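Long-range contacts in antifreeze protein (PDB 6EIO), which probably binds ice crystals and slows their growth, apparently through two of its faces: residues 16-21 with 106-111; 91-96 with 193-198; 110-115 with 128-133. All coordinates share one frame; numbering follows the deposited sequence.

Interaction 1: residues 16-21 with 106-111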
loop_
_atom_site.group_PDB
_atom_site.type_symbol
_atom_site.label_atom_id
_atom_site.label_comp_id
_atom_site.label_asym_id
_atom_site.label_seq_id
_atom_site.Cartn_x
_atom_site.Cartn_y
_atom_site.Cartn_z
ATOM N N THR A 16 3.773 21.400 -12.258
ATOM C CA THR A 16 2.709 20.669 -11.575
ATOM C C THR A 16 2.468 21.228 -10.183
ATOM O O THR A 16 3.294 21.057 -9.283
ATOM C CB THR A 16 3.056 19.182 -11.439
ATOM O OG1 THR A 16 3.344 18.640 -12.733
ATOM C CG2 THR A 16 1.901 18.411 -10.806
ATOM N N VAL A 17 1.324 21.878 -10.001
ATOM C CA VAL A 17 1.023 22.596 -8.770
ATOM C C VAL A 17 -0.186 21.949 -8.092
ATOM O O VAL A 17 -1.278 21.899 -8.667
ATOM C CB VAL A 17 0.787 24.091 -9.025
ATOM C CG1 VAL A 17 0.505 24.788 -7.741
ATOM C CG2 VAL A 17 2.000 24.726 -9.724
ATOM N N ILE A 18 0.004 21.499 -6.858
ATOM C CA ILE A 18 -0.997 20.740 -6.100
ATOM C C ILE A 18 -1.776 21.696 -5.197
ATOM O O ILE A 18 -1.174 22.275 -4.276
ATOM C CB ILE A 18 -0.306 19.658 -5.245
ATOM C CG1 ILE A 18 0.527 18.703 -6.112
ATOM C CG2 ILE A 18 -1.313 18.898 -4.388
ATOM C CD1 ILE A 18 -0.291 17.856 -7.050
ATOM N N PRO A 19 -3.097 21.887 -5.390
ATOM C CA PRO A 19 -3.848 22.774 -4.492
ATOM C C PRO A 19 -4.100 22.084 -3.157
ATOM O O PRO A 19 -3.857 20.889 -2.985
ATOM C CB PRO A 19 -5.155 23.041 -5.243
ATOM C CG PRO A 19 -5.377 21.794 -6.006
ATOM C CD PRO A 19 -3.984 21.298 -6.413
ATOM N N LEU A 20 -4.582 22.871 -2.195
ATOM C CA LEU A 20 -4.870 22.383 -0.855
ATOM C C LEU A 20 -6.365 22.114 -0.725
ATOM O O LEU A 20 -7.188 23.027 -0.842
ATOM C CB LEU A 20 -4.400 23.382 0.192
ATOM C CG LEU A 20 -4.521 22.906 1.634
ATOM C CD1 LEU A 20 -3.834 21.554 1.868
ATOM C CD2 LEU A 20 -3.924 23.972 2.542
ATOM N N GLN A 21 -6.710 20.855 -0.484
ATOM C CA GLN A 21 -8.092 20.425 -0.383
ATOM C C GLN A 21 -8.695 20.784 0.971
ATOM O O GLN A 21 -8.008 20.867 1.989
ATOM C CB GLN A 21 -8.178 18.909 -0.608
ATOM C CG GLN A 21 -7.743 18.523 -2.011
ATOM C CD GLN A 21 -7.770 17.028 -2.246
ATOM O OE1 GLN A 21 -8.725 16.352 -1.871
ATOM N NE2 GLN A 21 -6.740 16.515 -2.901
ATOM N N VAL A 106 -8.154 16.082 -6.487
ATOM C CA VAL A 106 -7.082 16.510 -7.367
ATOM C C VAL A 106 -6.682 15.381 -8.298
ATOM O O VAL A 106 -6.414 14.264 -7.845
ATOM C CB VAL A 106 -5.904 17.034 -6.531
ATOM C CG1 VAL A 106 -4.670 17.284 -7.374
ATOM C CG2 VAL A 106 -6.324 18.314 -5.822
ATOM N N THR A 107 -6.584 15.688 -9.581
ATOM C CA THR A 107 -6.056 14.743 -10.550
ATOM C C THR A 107 -4.536 14.862 -10.628
ATOM O O THR A 107 -3.972 15.957 -10.706
ATOM C CB THR A 107 -6.698 14.949 -11.910
ATOM O OG1 THR A 107 -6.458 16.285 -12.337
ATOM C CG2 THR A 107 -8.171 14.706 -11.810
ATOM N N ILE A 108 -3.878 13.714 -10.556
ATOM C CA ILE A 108 -2.430 13.571 -10.706
ATOM C C ILE A 108 -2.235 12.316 -11.531
ATOM O O ILE A 108 -2.994 11.364 -11.372
ATOM C CB ILE A 108 -1.648 13.389 -9.348
ATOM C CG1 ILE A 108 -2.179 12.189 -8.540
ATOM C CG2 ILE A 108 -1.638 14.670 -8.514
ATOM C CD1 ILE A 108 -1.383 11.873 -7.265
ATOM N N SER A 109 -1.151 12.232 -12.292
ATOM C CA SER A 109 -0.846 10.990 -12.995
ATOM C C SER A 109 0.627 10.985 -13.349
ATOM O O SER A 109 1.321 11.995 -13.248
ATOM C CB SER A 109 -1.708 10.794 -14.235
ATOM O OG SER A 109 -1.367 11.777 -15.189
ATOM N N GLY A 110 1.096 9.825 -13.786
ATOM C CA GLY A 110 2.458 9.741 -14.235
ATOM C C GLY A 110 3.455 9.878 -13.096
ATOM O O GLY A 110 3.207 9.489 -11.958
ATOM N N ASN A 111 4.621 10.410 -13.422
ATOM C CA ASN A 111 5.668 10.566 -12.423
ATOM C C ASN A 111 5.279 11.644 -11.419
ATOM O O ASN A 111 5.047 12.797 -11.794
ATOM C CB ASN A 111 6.974 10.939 -13.104
ATOM C CG ASN A 111 8.073 11.216 -12.115
ATOM O OD1 ASN A 111 8.229 10.517 -11.112
ATOM N ND2 ASN A 111 8.860 12.239 -12.395
#
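The side-chain amide of Q21, which lies over V106, has its carbonyl atom OE1 held by a hydrogen bond from the backbone N of L121. With the amide fixed at that end, its NE2 comes to rest 3.5 Å from V106 CG2, a packing contact with the valine methyl; NE2 makes its hydrogen bond outside the two segments. The chain of Q21 is extended beyond CG (chi2 178°), which carries the amide out to V106. The P19 ring points its CG at the same methyl, 3.6 Å from V106 CG2, so V106 is gripped by P19 and Q21 together. Farther along, I18 turns its CG1 branch beside its own backbone N, and the terminal CD1 of that branch lies 3.8 Å from I108 CG2. The same CD1 only grazes V106 CG1. V106 and I108 are buried, and Y122 of strand 120-124 touches I18, Q21 and I108, adding an aromatic neighbour to this apolar cluster. No backbone hydrogen bond joins 16-21 to 106-111; side chains alone make the contact. It is an N-terminal peptide without regular structure laid over the end of a beta-solenoid, the fold of the ice-binding-like family.

Interaction 2: residues 91-96 with 193-198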
loop_
_atom_site.group_PDB
_atom_site.type_symbol
_atom_site.label_atom_id
_atom_site.label_comp_id
_atom_site.label_asym_id
_atom_site.label_seq_id
_atom_site.Cartn_x
_atom_site.Cartn_y
_atom_site.Cartn_z
ATOM N N THR A 91 -11.716 -6.465 -0.290
ATOM C CA THR A 91 -12.638 -6.082 -1.360
ATOM C C THR A 91 -13.466 -4.876 -0.943
ATOM O O THR A 91 -13.592 -3.902 -1.694
ATOM C CB THR A 91 -13.509 -7.272 -1.729
ATOM O OG1 THR A 91 -12.653 -8.262 -2.298
ATOM C CG2 THR A 91 -14.617 -6.867 -2.720
ATOM N N THR A 92 -14.006 -4.907 0.278
ATOM C CA THR A 92 -14.764 -3.763 0.778
ATOM C C THR A 92 -13.912 -2.493 0.766
ATOM O O THR A 92 -14.355 -1.430 0.314
ATOM C CB THR A 92 -15.268 -4.082 2.191
ATOM O OG1 THR A 92 -16.143 -5.203 2.100
ATOM C CG2 THR A 92 -15.967 -2.886 2.843
ATOM N N ALA A 93 -12.682 -2.588 1.272
ATOM C CA ALA A 93 -11.809 -1.424 1.352
ATOM C C ALA A 93 -11.444 -0.898 -0.036
ATOM O O ALA A 93 -11.416 0.315 -0.264
ATOM C CB ALA A 93 -10.540 -1.778 2.122
ATOM N N TYR A 94 -11.139 -1.811 -0.963
ATOM C CA TYR A 94 -10.833 -1.426 -2.333
ATOM C C TYR A 94 -11.998 -0.656 -2.951
ATOM O O TYR A 94 -11.821 0.396 -3.568
ATOM C CB TYR A 94 -10.551 -2.701 -3.124
ATOM C CG TYR A 94 -10.263 -2.486 -4.594
ATOM C CD1 TYR A 94 -11.301 -2.345 -5.518
ATOM C CD2 TYR A 94 -8.953 -2.446 -5.070
ATOM C CE1 TYR A 94 -11.037 -2.183 -6.870
ATOM C CE2 TYR A 94 -8.688 -2.278 -6.419
ATOM C CZ TYR A 94 -9.725 -2.146 -7.318
ATOM O OH TYR A 94 -9.424 -1.985 -8.638
ATOM N N ASN A 95 -13.207 -1.199 -2.802
ATOM C CA ASN A 95 -14.375 -0.565 -3.400
ATOM C C ASN A 95 -14.657 0.784 -2.743
ATOM O O ASN A 95 -15.045 1.742 -3.430
ATOM C CB ASN A 95 -15.589 -1.487 -3.293
ATOM C CG ASN A 95 -15.517 -2.717 -4.179
ATOM O OD1 ASN A 95 -16.174 -3.744 -3.875
ATOM N ND2 ASN A 95 -14.792 -2.644 -5.265
ATOM N N ASP A 96 -14.481 0.878 -1.423
ATOM C CA ASP A 96 -14.634 2.147 -0.714
ATOM C C ASP A 96 -13.665 3.176 -1.280
ATOM O O ASP A 96 -14.052 4.270 -1.707
ATOM C CB ASP A 96 -14.383 1.858 0.786
ATOM C CG ASP A 96 -14.370 3.082 1.686
ATOM O OD1 ASP A 96 -14.825 4.154 1.271
ATOM O OD2 ASP A 96 -13.859 2.951 2.820
ATOM N N THR A 193 -0.806 1.756 2.731
ATOM C CA THR A 193 -1.548 0.544 2.425
ATOM C C THR A 193 -1.828 0.506 0.933
ATOM O O THR A 193 -2.540 1.375 0.415
ATOM C CB THR A 193 -2.839 0.496 3.247
ATOM O OG1 THR A 193 -2.516 0.348 4.620
ATOM C CG2 THR A 193 -3.706 -0.676 2.834
ATOM N N VAL A 194 -1.262 -0.485 0.259
ATOM C CA VAL A 194 -1.443 -0.690 -1.179
ATOM C C VAL A 194 -2.497 -1.781 -1.353
ATOM O O VAL A 194 -2.295 -2.903 -0.884
ATOM C CB VAL A 194 -0.115 -1.098 -1.848
ATOM C CG1 VAL A 194 -0.334 -1.327 -3.332
ATOM C CG2 VAL A 194 0.952 -0.042 -1.603
ATOM N N ILE A 195 -3.612 -1.448 -1.996
ATOM C CA ILE A 195 -4.679 -2.407 -2.250
ATOM C C ILE A 195 -4.801 -2.541 -3.757
ATOM O O ILE A 195 -5.303 -1.624 -4.417
ATOM C CB ILE A 195 -6.020 -2.013 -1.629
ATOM C CG1 ILE A 195 -5.861 -1.459 -0.214
ATOM C CG2 ILE A 195 -6.936 -3.232 -1.660
ATOM C CD1 ILE A 195 -7.163 -1.020 0.412
ATOM N N ALA A 196 -4.309 -3.653 -4.296
ATOM C CA ALA A 196 -4.273 -3.874 -5.733
ATOM C C ALA A 196 -5.304 -4.920 -6.130
ATOM O O ALA A 196 -5.496 -5.930 -5.436
ATOM C CB ALA A 196 -2.904 -4.342 -6.202
ATOM N N LEU A 197 -5.946 -4.709 -7.281
ATOM C CA LEU A 197 -6.871 -5.717 -7.779
ATOM C C LEU A 197 -6.141 -7.000 -8.146
ATOM O O LEU A 197 -6.651 -8.107 -7.910
ATOM C CB LEU A 197 -7.618 -5.166 -8.994
ATOM C CG LEU A 197 -8.696 -6.093 -9.570
ATOM C CD1 LEU A 197 -9.797 -6.345 -8.545
ATOM C CD2 LEU A 197 -9.269 -5.501 -10.829
ATOM N N GLU A 198 -4.973 -6.855 -8.776
ATOM C CA GLU A 198 -4.240 -7.981 -9.333
ATOM C C GLU A 198 -3.034 -8.310 -8.453
ATOM O O GLU A 198 -3.221 -8.898 -7.384
ATOM C CB GLU A 198 -3.925 -7.743 -10.819
ATOM C CG GLU A 198 -5.203 -7.673 -11.672
ATOM C CD GLU A 198 -5.982 -9.000 -11.776
ATOM O OE1 GLU A 198 -5.476 -10.064 -11.339
ATOM O OE2 GLU A 198 -7.107 -8.966 -12.319
#
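Y94 and A93 of helix 81-99 meet I195 of strand 193-196 and L197 just after it, without a single hydrogen bond across the contact. The ring of Y94 carries most of it. Its CG stands anti to the backbone N (chi1 178°), which swings the ring off the helix and along the strand's C-terminal end. One edge of the ring faces the backbone: CD2 lies 3.8 Å from I195 O, with that oxygen near the ring plane. N95 ND2 sits in plane at the opposite edge, and R215 makes a cation-pi contact with the ring. At the far end, Y94 OH packs 3.7 Å from L197 CB, the leucine side chain crossing the tyrosine obliquely. I195 splits its two branches between the helix residues. CG2, anti to its own backbone N, lies 3.9 Å from Y94 CB, and the two side chains run alongside one another, pointing opposite ways. The other branch, extended beyond CG1 (chi2 178°), carries CD1 to within 3.9 Å of A93 CB. The short segments of helix and strand cross at 94°, their axes 8.9 Å apart at the closest point. A long helix lying alongside a stack of parallel strands and almost perpendicular to them is characteristic of the ice-binding-like beta-solenoid.

Interaction 3: residues 110-115 with 128-133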
loop_
_atom_site.group_PDB
_atom_site.type_symbol
_atom_site.label_atom_id
_atom_site.label_comp_id
_atom_site.label_asym_id
_atom_site.label_seq_id
_atom_site.Cartn_x
_atom_site.Cartn_y
_atom_site.Cartn_z
ATOM N N GLY A 110 1.096 9.825 -13.786
ATOM C CA GLY A 110 2.458 9.741 -14.235
ATOM C C GLY A 110 3.455 9.878 -13.096
ATOM O O GLY A 110 3.207 9.489 -11.958
ATOM N N ASN A 111 4.621 10.410 -13.422
ATOM C CA ASN A 111 5.668 10.566 -12.423
ATOM C C ASN A 111 5.279 11.644 -11.419
ATOM O O ASN A 111 5.047 12.797 -11.794
ATOM C CB ASN A 111 6.974 10.939 -13.104
ATOM C CG ASN A 111 8.073 11.216 -12.115
ATOM O OD1 ASN A 111 8.229 10.517 -11.112
ATOM N ND2 ASN A 111 8.860 12.239 -12.395
ATOM N N ILE A 112 5.255 11.269 -10.135
ATOM C CA ILE A 112 5.019 12.194 -9.037
ATOM C C ILE A 112 6.254 12.379 -8.169
ATOM O O ILE A 112 6.169 13.000 -7.103
ATOM C CB ILE A 112 3.783 11.816 -8.205
ATOM C CG1 ILE A 112 3.912 10.418 -7.610
ATOM C CG2 ILE A 112 2.533 11.944 -9.062
ATOM C CD1 ILE A 112 2.823 10.106 -6.611
ATOM N N GLY A 113 7.408 11.885 -8.606
ATOM C CA GLY A 113 8.632 12.194 -7.897
ATOM C C GLY A 113 8.856 13.694 -7.830
ATOM O O GLY A 113 8.580 14.426 -8.779
ATOM N N GLY A 114 9.349 14.154 -6.683
ATOM C CA GLY A 114 9.551 15.559 -6.409
ATOM C C GLY A 114 8.339 16.282 -5.871
ATOM O O GLY A 114 8.459 17.443 -5.472
ATOM N N LEU A 115 7.178 15.646 -5.840
ATOM C CA LEU A 115 5.970 16.332 -5.425
ATOM C C LEU A 115 5.694 16.119 -3.946
ATOM O O LEU A 115 6.014 15.087 -3.370
ATOM C CB LEU A 115 4.757 15.842 -6.198
ATOM C CG LEU A 115 4.712 16.203 -7.660
ATOM C CD1 LEU A 115 3.416 15.654 -8.224
ATOM C CD2 LEU A 115 4.808 17.703 -7.888
ATOM N N LEU A 128 0.570 5.600 -12.378
ATOM C CA LEU A 128 1.187 6.510 -11.429
ATOM C C LEU A 128 2.546 5.927 -11.057
ATOM O O LEU A 128 2.667 4.712 -10.859
ATOM C CB LEU A 128 0.317 6.658 -10.178
ATOM C CG LEU A 128 0.661 7.842 -9.276
ATOM C CD1 LEU A 128 0.331 9.161 -9.953
ATOM C CD2 LEU A 128 -0.094 7.711 -7.964
ATOM N N ALA A 129 3.565 6.779 -10.980
ATOM C CA ALA A 129 4.920 6.288 -10.775
ATOM C C ALA A 129 5.704 7.248 -9.906
ATOM O O ALA A 129 5.440 8.439 -9.890
ATOM C CB ALA A 129 5.645 6.125 -12.110
ATOM N N VAL A 130 6.672 6.714 -9.187
ATOM C CA VAL A 130 7.740 7.523 -8.629
ATOM C C VAL A 130 8.983 7.127 -9.418
ATOM O O VAL A 130 9.572 6.071 -9.176
ATOM C CB VAL A 130 7.908 7.315 -7.118
ATOM C CG1 VAL A 130 8.821 8.372 -6.554
ATOM C CG2 VAL A 130 6.550 7.325 -6.407
ATOM N N SER A 131 9.365 7.952 -10.404
ATOM C CA SER A 131 10.448 7.579 -11.313
ATOM C C SER A 131 11.708 8.376 -11.097
ATOM O O SER A 131 12.800 7.842 -11.275
ATOM C CB SER A 131 10.040 7.682 -12.795
ATOM O OG SER A 131 9.900 8.997 -13.284
ATOM N N SER A 132 11.584 9.617 -10.688
ATOM C CA SER A 132 12.745 10.422 -10.371
ATOM C C SER A 132 12.361 11.110 -9.090
ATOM O O SER A 132 11.221 11.540 -8.938
ATOM C CB SER A 132 13.006 11.488 -11.436
ATOM O OG SER A 132 11.864 12.319 -11.556
ATOM N N GLY A 133 13.276 11.162 -8.160
ATOM C CA GLY A 133 12.901 11.745 -6.906
ATOM C C GLY A 133 11.812 11.043 -6.111
ATOM O O GLY A 133 11.194 10.024 -6.470
HETATM O O HOH W 1 11.903 14.760 -9.517
#
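N111 OD1 takes two short backbone hydrogen bonds, from S131 N across the contact at 2.9 Å and from G113 N two residues on at 3.0 Å. The two donors approach from opposite faces of the amide, each well out of its plane, so the carboxamide is clamped between them; the bond from S131 N is nearly straight (167°), and S132 N adds a weak one. The bond from G113 N closes an Asx turn. The other end of the amide is used too: N111 ND2 donates to S132 OG, 3.1 Å away and tilted 26° out of the amide plane. With chi1 at 176° the N111 side chain extends away from its own N, over loop 131-132. Behind it the backbones pair as parallel strands. A129 N donates to G110 O at 2.9 Å, and I112 N donates to A129 O at 2.8 Å, arriving nearly in line with the C=O bond, so A129 straddles N111 through the latter's two neighbours. This is one rung between successive coils of the beta-solenoid, with 110-111 an edge strand of its parallel sheet within this chain. Beyond the strand a type II turn runs from I112 to L115, closed by L115 N to I112 O, with G113 and G114 at its centre; the positive phi of G114 suits glycine. N111 and A129 place their side chains on one face of the sheet, while I112, L128 and V130 are buried. I112 and L128 cross at about a right angle, CG2 of I112 lying 3.7 Å from CD1 of L128, and CD1 of I112 meets CD2 of L128. On the other flank, I112 CG1 touches V130 CG2 more loosely, at 4.2 Å, and V135 of the next strand packs against both residues.

Interactions 1 and 3 are neighbours at one end of the solenoid, their centres 11 Å apart. They share G110 and N111 of strand 110-111 and touch where S109 and I108 pack on L128. Interaction 2 lies nearer the middle of the molecule, its centre 22 Å from each of the others, and joins helix 81-99 to strand 193-196. Along the chain 16-21 comes first, then the helix, then 106-111, whose strand 110-111 pairs with 128-130, and last 193-198; interactions 1 and 2 therefore alternate, and interaction 3 falls within the span of interaction 2. Together they join the solenoid's coils to each other, to the N-terminal peptide and to the helix alongside.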